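Local coordinates for protein CalS13 (Micromonospora echinospora, PDB 4ZAS) that is probably a pyridoxal 5'-phosphate-dependent sugar aminotransferase, here bound to dTDP-4-keto-6-deoxyglucose, at residues I30-A36 and I382-L388; E297-Y302 and R393-V397; R246-G250 and E266-I272. One frame throughout, in Å; residues are numbered along the deposited sequence.

Contact 1 of 3, residues I30-A36 and I382-L388; sequences IPLSKVA and IPVGWWL. With T46 (dTDP-4-keto-6-deoxyglucose), chain H.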
loop_
_atom_site.group_PDB
_atom_site.type_symbol
_atom_site.label_atom_id
_atom_site.label_comp_id
_atom_site.label_asym_id
_atom_site.label_seq_id
_atom_site.Cartn_x
_atom_site.Cartn_y
_atom_site.Cartn_z
ATOM N N ILE A 30 16.981 20.654 -17.845
ATOM C CA ILE A 30 16.207 21.370 -16.837
ATOM C C ILE A 30 15.014 20.479 -16.533
ATOM O O ILE A 30 14.114 20.355 -17.362
ATOM C CB ILE A 30 15.701 22.733 -17.268
ATOM C CG1 ILE A 30 16.831 23.719 -17.539
ATOM C CG2 ILE A 30 14.827 23.284 -16.175
ATOM C CD1 ILE A 30 16.300 25.087 -17.960
ATOM N N PRO A 31 15.031 19.795 -15.379
ATOM C CA PRO A 31 13.985 18.791 -15.147
ATOM C C PRO A 31 12.656 19.400 -14.713
ATOM O O PRO A 31 12.637 20.487 -14.134
ATOM C CB PRO A 31 14.588 17.922 -14.042
ATOM C CG PRO A 31 15.437 18.884 -13.263
ATOM C CD PRO A 31 15.995 19.861 -14.265
ATOM N N LEU A 32 11.568 18.691 -14.992
ATOM C CA LEU A 32 10.225 19.101 -14.595
ATOM C C LEU A 32 9.916 18.784 -13.111
ATOM O O LEU A 32 9.115 19.468 -12.451
ATOM C CB LEU A 32 9.204 18.426 -15.520
ATOM C CG LEU A 32 7.711 18.724 -15.333
ATOM C CD1 LEU A 32 7.454 20.209 -15.519
ATOM C CD2 LEU A 32 6.937 17.937 -16.364
ATOM N N SER A 33 10.556 17.748 -12.584
ATOM C CA SER A 33 10.347 17.348 -11.195
ATOM C C SER A 33 11.667 16.946 -10.568
ATOM O O SER A 33 12.581 16.492 -11.261
ATOM C CB SER A 33 9.355 16.186 -11.103
ATOM O OG SER A 33 8.047 16.588 -11.463
ATOM N N LYS A 34 11.758 17.072 -9.251
ATOM C CA LYS A 34 13.002 16.735 -8.578
ATOM C C LYS A 34 12.730 16.320 -7.137
ATOM O O LYS A 34 11.810 16.836 -6.499
ATOM C CB LYS A 34 13.969 17.914 -8.631
ATOM C CG LYS A 34 15.376 17.579 -8.183
ATOM C CD LYS A 34 16.318 18.771 -8.341
ATOM C CE LYS A 34 17.328 18.522 -9.419
ATOM N NZ LYS A 34 18.283 17.492 -8.978
ATOM N N VAL A 35 13.495 15.347 -6.649
ATOM C CA VAL A 35 13.370 14.890 -5.270
ATOM C C VAL A 35 13.913 15.936 -4.302
ATOM O O VAL A 35 15.037 16.397 -4.449
ATOM C CB VAL A 35 14.101 13.547 -5.061
ATOM C CG1 VAL A 35 14.152 13.189 -3.586
ATOM C CG2 VAL A 35 13.439 12.450 -5.865
ATOM N N ALA A 36 13.109 16.316 -3.317
ATOM C CA ALA A 36 13.562 17.258 -2.301
ATOM C C ALA A 36 13.882 16.543 -0.986
ATOM O O ALA A 36 12.987 16.209 -0.223
ATOM C CB ALA A 36 12.521 18.341 -2.071
ATOM N N ILE A 382 5.582 22.938 -17.684
ATOM C CA ILE A 382 6.967 23.354 -17.817
ATOM C C ILE A 382 7.543 23.488 -16.402
ATOM O O ILE A 382 6.810 23.770 -15.452
ATOM C CB ILE A 382 7.088 24.659 -18.621
ATOM C CG1 ILE A 382 6.523 25.829 -17.817
ATOM C CG2 ILE A 382 6.389 24.526 -19.963
ATOM C CD1 ILE A 382 6.742 27.149 -18.453
ATOM N N PRO A 383 8.861 23.281 -16.256
ATOM C CA PRO A 383 9.536 23.321 -14.958
ATOM C C PRO A 383 9.360 24.649 -14.273
ATOM O O PRO A 383 9.545 25.666 -14.928
ATOM C CB PRO A 383 11.003 23.103 -15.318
ATOM C CG PRO A 383 10.971 22.407 -16.621
ATOM C CD PRO A 383 9.801 22.985 -17.344
ATOM N N VAL A 384 9.024 24.639 -12.986
ATOM C CA VAL A 384 8.787 25.864 -12.234
ATOM C C VAL A 384 9.333 25.727 -10.814
ATOM O O VAL A 384 9.387 26.713 -10.076
ATOM C CB VAL A 384 7.269 26.214 -12.220
ATOM C CG1 VAL A 384 6.521 25.296 -11.275
ATOM C CG2 VAL A 384 7.026 27.701 -11.880
ATOM N N GLY A 385 9.764 24.513 -10.451
ATOM C CA GLY A 385 10.198 24.198 -9.091
ATOM C C GLY A 385 11.415 24.901 -8.488
ATOM O O GLY A 385 12.043 25.752 -9.126
ATOM N N TRP A 386 11.740 24.528 -7.247
ATOM C CA TRP A 386 12.779 25.169 -6.423
ATOM C C TRP A 386 14.218 24.992 -6.934
ATOM O O TRP A 386 15.135 25.651 -6.443
ATOM C CB TRP A 386 12.693 24.649 -4.974
ATOM C CG TRP A 386 12.654 23.140 -4.886
ATOM C CD1 TRP A 386 11.541 22.354 -4.748
ATOM C CD2 TRP A 386 13.772 22.240 -4.976
ATOM N NE1 TRP A 386 11.901 21.024 -4.734
ATOM C CE2 TRP A 386 13.260 20.925 -4.869
ATOM C CE3 TRP A 386 15.155 22.418 -5.131
ATOM C CZ2 TRP A 386 14.081 19.792 -4.916
ATOM C CZ3 TRP A 386 15.969 21.291 -5.175
ATOM C CH2 TRP A 386 15.425 19.993 -5.061
ATOM N N TRP A 387 14.422 24.087 -7.885
ATOM C CA TRP A 387 15.767 23.796 -8.406
ATOM C C TRP A 387 16.164 24.718 -9.553
ATOM O O TRP A 387 17.305 24.680 -10.026
ATOM C CB TRP A 387 15.847 22.354 -8.889
ATOM C CG TRP A 387 14.779 22.056 -9.898
ATOM C CD1 TRP A 387 14.883 22.161 -11.256
ATOM C CD2 TRP A 387 13.432 21.627 -9.627
ATOM N NE1 TRP A 387 13.693 21.806 -11.848
ATOM C CE2 TRP A 387 12.784 21.480 -10.871
ATOM C CE3 TRP A 387 12.716 21.346 -8.457
ATOM C CZ2 TRP A 387 11.443 21.060 -10.981
ATOM C CZ3 TRP A 387 11.380 20.916 -8.566
ATOM C CH2 TRP A 387 10.764 20.777 -9.823
ATOM N N LEU A 388 15.219 25.527 -10.020
ATOM C CA LEU A 388 15.516 26.452 -11.105
ATOM C C LEU A 388 16.409 27.605 -10.648
ATOM O O LEU A 388 16.056 28.361 -9.745
ATOM C CB LEU A 388 14.230 27.023 -11.701
ATOM C CG LEU A 388 13.289 26.117 -12.482
ATOM C CD1 LEU A 388 12.255 26.967 -13.206
ATOM C CD2 LEU A 388 14.080 25.312 -13.467
HETATM C C4 T46 H . 2.285 10.756 -10.323
HETATM C C5 T46 H . 2.695 11.623 -11.553
HETATM C C6 T46 H . 1.811 12.833 -11.573
HETATM C C21 T46 H . 13.319 11.458 -9.941
HETATM O O21 T46 H . 14.256 12.150 -10.209
HETATM N N31 T46 H . 13.273 10.518 -8.746
HETATM C C41 T46 H . 12.112 9.687 -8.444
HETATM O O41 T46 H . 12.135 8.978 -7.499
HETATM C C51 T46 H . 10.926 9.728 -9.295
HETATM C C5A T46 H . 9.704 8.829 -8.937
HETATM C C61 T46 H . 10.906 10.622 -10.472
HETATM N N11 T46 H . 12.061 11.468 -10.791
HETATM C C1, T46 H . 12.101 12.378 -11.966
HETATM C C2, T46 H . 12.191 11.634 -13.091
HETATM C C3, T46 H . 11.127 12.245 -14.182
HETATM O O3, T46 H . 11.882 13.118 -15.080
HETATM O O4, T46 H . 10.882 13.259 -12.082
HETATM C C4, T46 H . 10.251 12.927 -13.544
HETATM C C5, T46 H . 8.934 12.136 -13.382
HETATM O O5, T46 H . 9.250 10.809 -12.945
HETATM P P T46 H . 8.169 9.599 -13.304
HETATM O O1P T46 H . 8.708 8.760 -14.454
HETATM O O2P T46 H . 7.958 8.753 -12.070
HETATM O OPP T46 H . 6.727 10.354 -13.711
HETATM P P2 T46 H . 5.189 9.663 -13.691
HETATM O O4P T46 H . 4.295 10.305 -14.747
HETATM O O3P T46 H . 5.326 8.174 -13.942
HETATM O O1 T46 H . 4.476 9.836 -12.214
HETATM C C1 T46 H . 4.939 10.793 -11.346
HETATM C C2 T46 H . 4.728 10.187 -9.991
HETATM O O2 T46 H . 5.604 9.016 -9.875
HETATM C C3 T46 H . 3.326 9.734 -9.909
HETATM O O3 T46 H . 3.034 9.260 -8.561
HETATM O O4 T46 H . 1.234 10.872 -9.809
HETATM O O5 T46 H . 4.109 11.995 -11.531
HETATM O O HOH W 1 8.200 22.188 -11.791
HETATM O O HOH W 2 10.510 18.517 -4.971
#

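Contact 2 of 3, residues E297-Y302 and R393-V397; sequences ENAAFY and RSHVV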
loop_
_atom_site.group_PDB
_atom_site.type_symbol
_atom_site.label_atom_id
_atom_site.label_comp_id
_atom_site.label_asym_id
_atom_site.label_seq_id
_atom_site.Cartn_x
_atom_site.Cartn_y
_atom_site.Cartn_z
ATOM N N GLU A 297 7.642 32.023 -6.465
ATOM C CA GLU A 297 8.411 33.132 -7.017
ATOM C C GLU A 297 8.668 32.899 -8.505
ATOM O O GLU A 297 8.551 33.820 -9.315
ATOM C CB GLU A 297 9.716 33.305 -6.247
ATOM C CG GLU A 297 10.743 34.134 -6.963
ATOM C CD GLU A 297 12.013 34.281 -6.163
ATOM O OE1 GLU A 297 12.206 33.507 -5.198
ATOM O OE2 GLU A 297 12.819 35.170 -6.506
ATOM N N ASN A 298 8.999 31.662 -8.861
ATOM C CA ASN A 298 9.211 31.302 -10.252
ATOM C C ASN A 298 7.898 31.404 -11.027
ATOM O O ASN A 298 7.892 31.863 -12.167
ATOM C CB ASN A 298 9.796 29.884 -10.381
ATOM C CG ASN A 298 11.187 29.757 -9.762
ATOM O OD1 ASN A 298 11.900 30.746 -9.619
ATOM N ND2 ASN A 298 11.586 28.526 -9.422
ATOM N N ALA A 299 6.786 30.993 -10.415
ATOM C CA ALA A 299 5.477 31.081 -11.087
ATOM C C ALA A 299 5.041 32.526 -11.373
ATOM O O ALA A 299 4.522 32.823 -12.458
ATOM C CB ALA A 299 4.418 30.385 -10.271
ATOM N N ALA A 300 5.251 33.417 -10.404
ATOM C CA ALA A 300 4.910 34.830 -10.571
ATOM C C ALA A 300 5.740 35.435 -11.696
ATOM O O ALA A 300 5.263 36.297 -12.444
ATOM C CB ALA A 300 5.134 35.604 -9.279
ATOM N N PHE A 301 6.987 34.972 -11.797
ATOM C CA PHE A 301 7.883 35.395 -12.860
ATOM C C PHE A 301 7.313 35.031 -14.235
ATOM O O PHE A 301 7.233 35.876 -15.127
ATOM C CB PHE A 301 9.266 34.769 -12.664
ATOM C CG PHE A 301 10.252 35.160 -13.700
ATOM C CD1 PHE A 301 10.882 36.386 -13.639
ATOM C CD2 PHE A 301 10.545 34.310 -14.746
ATOM C CE1 PHE A 301 11.795 36.756 -14.594
ATOM C CE2 PHE A 301 11.468 34.679 -15.719
ATOM C CZ PHE A 301 12.091 35.898 -15.634
ATOM N N TYR A 302 6.891 33.782 -14.385
ATOM C CA TYR A 302 6.276 33.305 -15.624
ATOM C C TYR A 302 4.983 34.074 -15.940
ATOM O O TYR A 302 4.790 34.515 -17.075
ATOM C CB TYR A 302 5.962 31.798 -15.536
ATOM C CG TYR A 302 7.160 30.854 -15.614
ATOM C CD1 TYR A 302 8.354 31.248 -16.215
ATOM C CD2 TYR A 302 7.094 29.577 -15.069
ATOM C CE1 TYR A 302 9.444 30.391 -16.281
ATOM C CE2 TYR A 302 8.177 28.713 -15.131
ATOM C CZ TYR A 302 9.350 29.127 -15.740
ATOM O OH TYR A 302 10.434 28.271 -15.800
ATOM N N ARG A 393 15.453 29.835 -15.349
ATOM C CA ARG A 393 14.137 30.460 -15.486
ATOM C C ARG A 393 14.060 31.375 -16.732
ATOM O O ARG A 393 13.074 31.378 -17.477
ATOM C CB ARG A 393 13.853 31.261 -14.222
ATOM C CG ARG A 393 12.405 31.453 -13.891
ATOM C CD ARG A 393 12.281 32.120 -12.526
ATOM N NE ARG A 393 13.017 33.378 -12.477
ATOM C CZ ARG A 393 13.157 34.122 -11.385
ATOM N NH1 ARG A 393 12.635 33.717 -10.229
ATOM N NH2 ARG A 393 13.825 35.278 -11.455
ATOM N N SER A 394 15.110 32.165 -16.931
ATOM C CA SER A 394 15.230 33.030 -18.095
ATOM C C SER A 394 15.249 32.208 -19.373
ATOM O O SER A 394 14.658 32.587 -20.382
ATOM C CB SER A 394 16.507 33.863 -18.014
ATOM O OG SER A 394 16.483 34.719 -16.888
ATOM N N HIS A 395 15.936 31.076 -19.311
ATOM C CA HIS A 395 16.100 30.211 -20.462
ATOM C C HIS A 395 14.790 29.647 -20.974
ATOM O O HIS A 395 14.604 29.515 -22.180
ATOM C CB HIS A 395 17.040 29.068 -20.126
ATOM C CG HIS A 395 17.314 28.173 -21.286
ATOM N ND1 HIS A 395 17.937 28.612 -22.431
ATOM C CD2 HIS A 395 17.021 26.868 -21.493
ATOM C CE1 HIS A 395 18.030 27.614 -23.291
ATOM N NE2 HIS A 395 17.478 26.544 -22.745
ATOM N N VAL A 396 13.907 29.280 -20.049
ATOM C CA VAL A 396 12.572 28.795 -20.381
ATOM C C VAL A 396 11.772 29.869 -21.098
ATOM O O VAL A 396 11.247 29.658 -22.195
ATOM C CB VAL A 396 11.835 28.333 -19.129
ATOM C CG1 VAL A 396 10.360 28.089 -19.440
ATOM C CG2 VAL A 396 12.510 27.096 -18.554
ATOM N N VAL A 397 11.696 31.030 -20.468
ATOM C CA VAL A 397 11.008 32.164 -21.039
ATOM C C VAL A 397 11.580 32.518 -22.401
ATOM O O VAL A 397 10.837 32.717 -23.369
ATOM C CB VAL A 397 11.109 33.358 -20.095
ATOM C CG1 VAL A 397 10.676 34.643 -20.780
ATOM C CG2 VAL A 397 10.336 33.090 -18.808
#

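Contact 3 of 3, residues R246-G250 and E266-I272; sequences RRWLG and EWGYRFI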
loop_
_atom_site.group_PDB
_atom_site.type_symbol
_atom_site.label_atom_id
_atom_site.label_comp_id
_atom_site.label_asym_id
_atom_site.label_seq_id
_atom_site.Cartn_x
_atom_site.Cartn_y
_atom_site.Cartn_z
ATOM N N ARG A 246 -9.557 1.752 9.951
ATOM C CA ARG A 246 -9.451 0.993 8.710
ATOM C C ARG A 246 -8.036 1.034 8.160
ATOM O O ARG A 246 -7.708 0.311 7.216
ATOM C CB ARG A 246 -10.428 1.505 7.665
ATOM C CG ARG A 246 -11.846 1.348 8.070
ATOM C CD ARG A 246 -12.780 1.732 6.955
ATOM N NE ARG A 246 -14.171 1.567 7.373
ATOM C CZ ARG A 246 -15.214 1.787 6.585
ATOM N NH1 ARG A 246 -15.020 2.200 5.340
ATOM N NH2 ARG A 246 -16.444 1.594 7.039
ATOM N N ARG A 247 -7.211 1.908 8.723
ATOM C CA ARG A 247 -5.837 2.008 8.283
ATOM C C ARG A 247 -5.043 0.759 8.642
ATOM O O ARG A 247 -4.114 0.385 7.926
ATOM C CB ARG A 247 -5.171 3.238 8.885
ATOM C CG ARG A 247 -3.748 3.386 8.448
ATOM C CD ARG A 247 -3.109 4.607 9.013
ATOM N NE ARG A 247 -3.132 4.678 10.467
ATOM C CZ ARG A 247 -2.562 5.682 11.126
ATOM N NH1 ARG A 247 -1.953 6.643 10.432
ATOM N NH2 ARG A 247 -2.585 5.733 12.458
ATOM N N TRP A 248 -5.419 0.123 9.753
ATOM C CA TRP A 248 -4.739 -1.070 10.245
ATOM C C TRP A 248 -5.749 -2.204 10.488
ATOM O O TRP A 248 -6.014 -2.607 11.621
ATOM C CB TRP A 248 -3.932 -0.720 11.516
ATOM C CG TRP A 248 -3.253 -1.901 12.161
ATOM C CD1 TRP A 248 -3.601 -2.516 13.343
ATOM C CD2 TRP A 248 -2.164 -2.653 11.630
ATOM N NE1 TRP A 248 -2.769 -3.586 13.587
ATOM C CE2 TRP A 248 -1.883 -3.695 12.547
ATOM C CE3 TRP A 248 -1.397 -2.548 10.469
ATOM C CZ2 TRP A 248 -0.863 -4.617 12.338
ATOM C CZ3 TRP A 248 -0.374 -3.458 10.267
ATOM C CH2 TRP A 248 -0.116 -4.481 11.197
ATOM N N LEU A 249 -6.312 -2.707 9.393
ATOM C CA LEU A 249 -7.138 -3.924 9.388
ATOM C C LEU A 249 -8.383 -3.934 10.272
ATOM O O LEU A 249 -8.993 -4.993 10.448
ATOM C CB LEU A 249 -6.283 -5.136 9.756
ATOM C CG LEU A 249 -5.112 -5.314 8.790
ATOM C CD1 LEU A 249 -3.928 -5.885 9.500
ATOM C CD2 LEU A 249 -5.510 -6.196 7.612
ATOM N N GLY A 250 -8.793 -2.780 10.791
ATOM C CA GLY A 250 -9.976 -2.739 11.634
ATOM C C GLY A 250 -9.709 -3.288 13.029
ATOM O O GLY A 250 -10.621 -3.693 13.753
ATOM N N GLU A 266 -15.212 -3.688 11.588
ATOM C CA GLU A 266 -15.113 -3.159 10.232
ATOM C C GLU A 266 -13.779 -3.547 9.660
ATOM O O GLU A 266 -12.750 -2.995 10.069
ATOM C CB GLU A 266 -15.243 -1.642 10.204
ATOM C CG GLU A 266 -16.538 -1.128 10.727
ATOM C CD GLU A 266 -16.511 0.360 10.910
ATOM O OE1 GLU A 266 -15.525 0.992 10.472
ATOM O OE2 GLU A 266 -17.472 0.896 11.501
ATOM N N TRP A 267 -13.792 -4.458 8.688
ATOM C CA TRP A 267 -12.541 -4.965 8.145
ATOM C C TRP A 267 -11.780 -3.780 7.520
ATOM O O TRP A 267 -12.376 -2.790 7.124
ATOM C CB TRP A 267 -12.775 -6.104 7.132
ATOM C CG TRP A 267 -13.505 -5.693 5.850
ATOM C CD1 TRP A 267 -14.828 -5.851 5.568
ATOM C CD2 TRP A 267 -12.923 -5.075 4.692
ATOM N NE1 TRP A 267 -15.110 -5.368 4.320
ATOM C CE2 TRP A 267 -13.957 -4.893 3.756
ATOM C CE3 TRP A 267 -11.628 -4.657 4.361
ATOM C CZ2 TRP A 267 -13.742 -4.306 2.513
ATOM C CZ3 TRP A 267 -11.417 -4.083 3.125
ATOM C CH2 TRP A 267 -12.472 -3.908 2.214
ATOM N N GLY A 268 -10.455 -3.865 7.491
ATOM C CA GLY A 268 -9.659 -2.749 7.044
ATOM C C GLY A 268 -8.552 -3.138 6.095
ATOM O O GLY A 268 -8.562 -4.225 5.509
ATOM N N TYR A 269 -7.589 -2.232 5.954
ATOM C CA TYR A 269 -6.526 -2.370 4.982
ATOM C C TYR A 269 -5.218 -2.325 5.735
ATOM O O TYR A 269 -5.201 -2.303 6.969
ATOM C CB TYR A 269 -6.604 -1.257 3.927
ATOM C CG TYR A 269 -8.000 -1.050 3.341
ATOM C CD1 TYR A 269 -8.971 -0.317 4.027
ATOM C CD2 TYR A 269 -8.359 -1.628 2.119
ATOM C CE1 TYR A 269 -10.239 -0.158 3.507
ATOM C CE2 TYR A 269 -9.635 -1.462 1.593
ATOM C CZ TYR A 269 -10.562 -0.730 2.295
ATOM O OH TYR A 269 -11.827 -0.569 1.787
ATOM N N ARG A 270 -4.119 -2.303 4.996
ATOM C CA ARG A 270 -2.797 -2.273 5.601
ATOM C C ARG A 270 -2.044 -1.137 4.916
ATOM O O ARG A 270 -1.290 -1.340 3.959
ATOM C CB ARG A 270 -2.135 -3.651 5.455
ATOM C CG ARG A 270 -0.627 -3.768 5.573
ATOM C CD ARG A 270 -0.058 -3.262 6.862
ATOM N NE ARG A 270 1.170 -3.998 7.167
ATOM C CZ ARG A 270 2.395 -3.491 7.162
ATOM N NH1 ARG A 270 2.600 -2.217 6.864
ATOM N NH2 ARG A 270 3.419 -4.273 7.461
ATOM N N PHE A 271 -2.298 0.068 5.425
ATOM C CA PHE A 271 -1.945 1.316 4.770
ATOM C C PHE A 271 -1.029 2.195 5.619
ATOM O O PHE A 271 -0.746 3.319 5.244
ATOM C CB PHE A 271 -3.213 2.122 4.449
ATOM C CG PHE A 271 -3.999 1.616 3.258
ATOM C CD1 PHE A 271 -3.432 0.749 2.338
ATOM C CD2 PHE A 271 -5.314 2.037 3.053
ATOM C CE1 PHE A 271 -4.171 0.296 1.236
ATOM C CE2 PHE A 271 -6.047 1.584 1.962
ATOM C CZ PHE A 271 -5.475 0.704 1.055
ATOM N N ILE A 272 -0.524 1.678 6.730
ATOM C CA ILE A 272 0.261 2.505 7.637
ATOM C C ILE A 272 1.560 3.002 6.991
ATOM O O ILE A 272 2.129 2.343 6.123
ATOM C CB ILE A 272 0.539 1.742 8.943
ATOM C CG1 ILE A 272 1.244 0.419 8.659
ATOM C CG2 ILE A 272 -0.762 1.453 9.661
ATOM C CD1 ILE A 272 1.979 -0.135 9.853
#

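Contact 1 of 3, residues I30-A36 and I382-L388
W387 lays its indole along the 30-36 segment, polar edge against P31 and benzo face against K34. NE1 of W387 donates to P31 O over 2.8 Å, but the bond is bent, 135° at the hydrogen, with the acceptor tilted out of the ring plane. CB of K34 sits over the six-membered ring of W387 in a CH-pi contact, 3.9 Å from its centroid, while CA of G385 covers the opposite face. The aliphatic chain of K34 then crosses the W386 side chain at about a right angle, its CD 3.6 Å from W386 CH2. CB of A36 approaches W386 CZ2 at the same distance. Both indoles have CG between the backbone N and the carbonyl carbon (chi1 50° and 55°), which places CE3 of W387 over the W386 ring.

Two waters complete the join. One donates to L32 O and accepts from V384 N; the other donates to K34 O and accepts from W386 NE1 at 2.9 Å. Towards I30 the contact turns apolar: I30 CG2 meets L388 CD2 at 3.5 Å. L32 CD1 lies against the peptide joining I382 to P383.

Behind this layer helix 275-305 fixes the 382-388 loop, with R294 holding W386 O and L291 packing on W386 and A36. G385-L388 forms a type I beta turn. On the far side S33 CB is 3.4 Å from O4, of the bound nucleotide sugar and V35 CG2 faces its thymine; the tryptophan-bearing turn thus backs a dTDP-sugar pocket at the subunit interface, where G52, L54 and E55 of the second subunit also hold the ligand.

Contact 2 of 3, residues E297-Y302 and R393-V397
R393 carries its CG anti to the backbone N and bends at chi3 (56°), which swings the guanidinium back over F301, whose own CG is also anti to its N. The contact is a helix-helix packing of 275-305 against 390-401; the short segments run roughly parallel, crossing at -30° with axes 11.0 Å apart, and R393 is a knob in the hole formed by E297, N298, F301 and Y302.

Its guanidinium lies flat on the F301 ring, planes 20° apart, in a cation-pi stack with R393 CZ 4.1 Å from the ring centroid. At the edge, R393 NH1 donates to N298 OD1 over 3.1 Å, the acceptor lying slightly out of the guanidinium plane. The stack and this bond together fix how the group is turned. E297 adds a more distant opposite charge, E297 OE2 lying 4.0 Å from R393 NH1, but its salt bridge is with R293. N298 spans two neighbours, since its ND2 is bonded to V384 O.

One helical turn on, the chemistry becomes apolar. CG2 of V397 reaches both rings, 3.7 Å from F301 CE2 and the same from Y302 CD1. The Y302 ring crosses V396 at about a right angle, while its hydroxyl is hydrogen-bonded to P383 O in the loop that follows strand 379-382. Beside that polar bond, Y302 OH also rests against the branch point of V396, 3.6 Å from V396 CB.

Contact 3 of 3, residues R246-G250 and E266-I272
W248 lies alongside R270, both pointing the same way, and the rim of its benzo ring touches the arginine's chain, W248 CZ3 to R270 CD at 3.4 Å. The guanidinium, turned 57° from the indole, forms a salt bridge with the dTDP-binding E55, and R270 NH2 hydrogen-bonds the pyridoxal-phosphate-bearing lysine of the second subunit, a contribution to that subunit's active site. I272 CD1 also borders the indole, 4.1 Å from W248 CZ3, and I272 CG2 packs on R247 CG.

In the main chain, F271 N donates to R247 O at 3.1 Å and L249 N to Y269 O over 2.7 Å, flanking a single beta bridge, W248 with R270, by which the loop before helix 275-305 returns to helix 237-247. Y269 N adds a bond to R246 O over 2.8 Å, at 165° on the hydrogen. G268 and G250 meet where a beta carbon on either would clash with the other segment.

R246, extended from CG to NE, carries NE to E266 OE1 at 3.4 Å, a weak bond within a salt bridge whose planes stand 82° apart. R246 NH1 and NH2 bond S91 OG and R95 O. With an alanine here the guanidinium is gone, and E266 OE1, S91 OG and R95 O would probably each lose a partner, though E266 would keep R242. R246 O also lies at the edge of the Y269 ring, 3.5 Å from Y269 CD1.

Contacts 1 and 2 share a neighbourhood, their centres 12 Å apart: helix 275-305 packs against contact 1 and is one partner in contact 2, and the two touch through hydrogen bonds from that helix to the 382-388 loop. Contact 3 lies on the opposite side of the chain's centre, its centre 35 Å from that of contact 1 and 44 Å from that of contact 2. Contact 1 is partly buried, two loops joined by indoles and water; contact 2 is a buried helix pair held mainly by side chains; contact 3 is buried and relies chiefly on backbone bonds. Contacts 1 and 3 also meet the second subunit, which touches neither segment of contact 2.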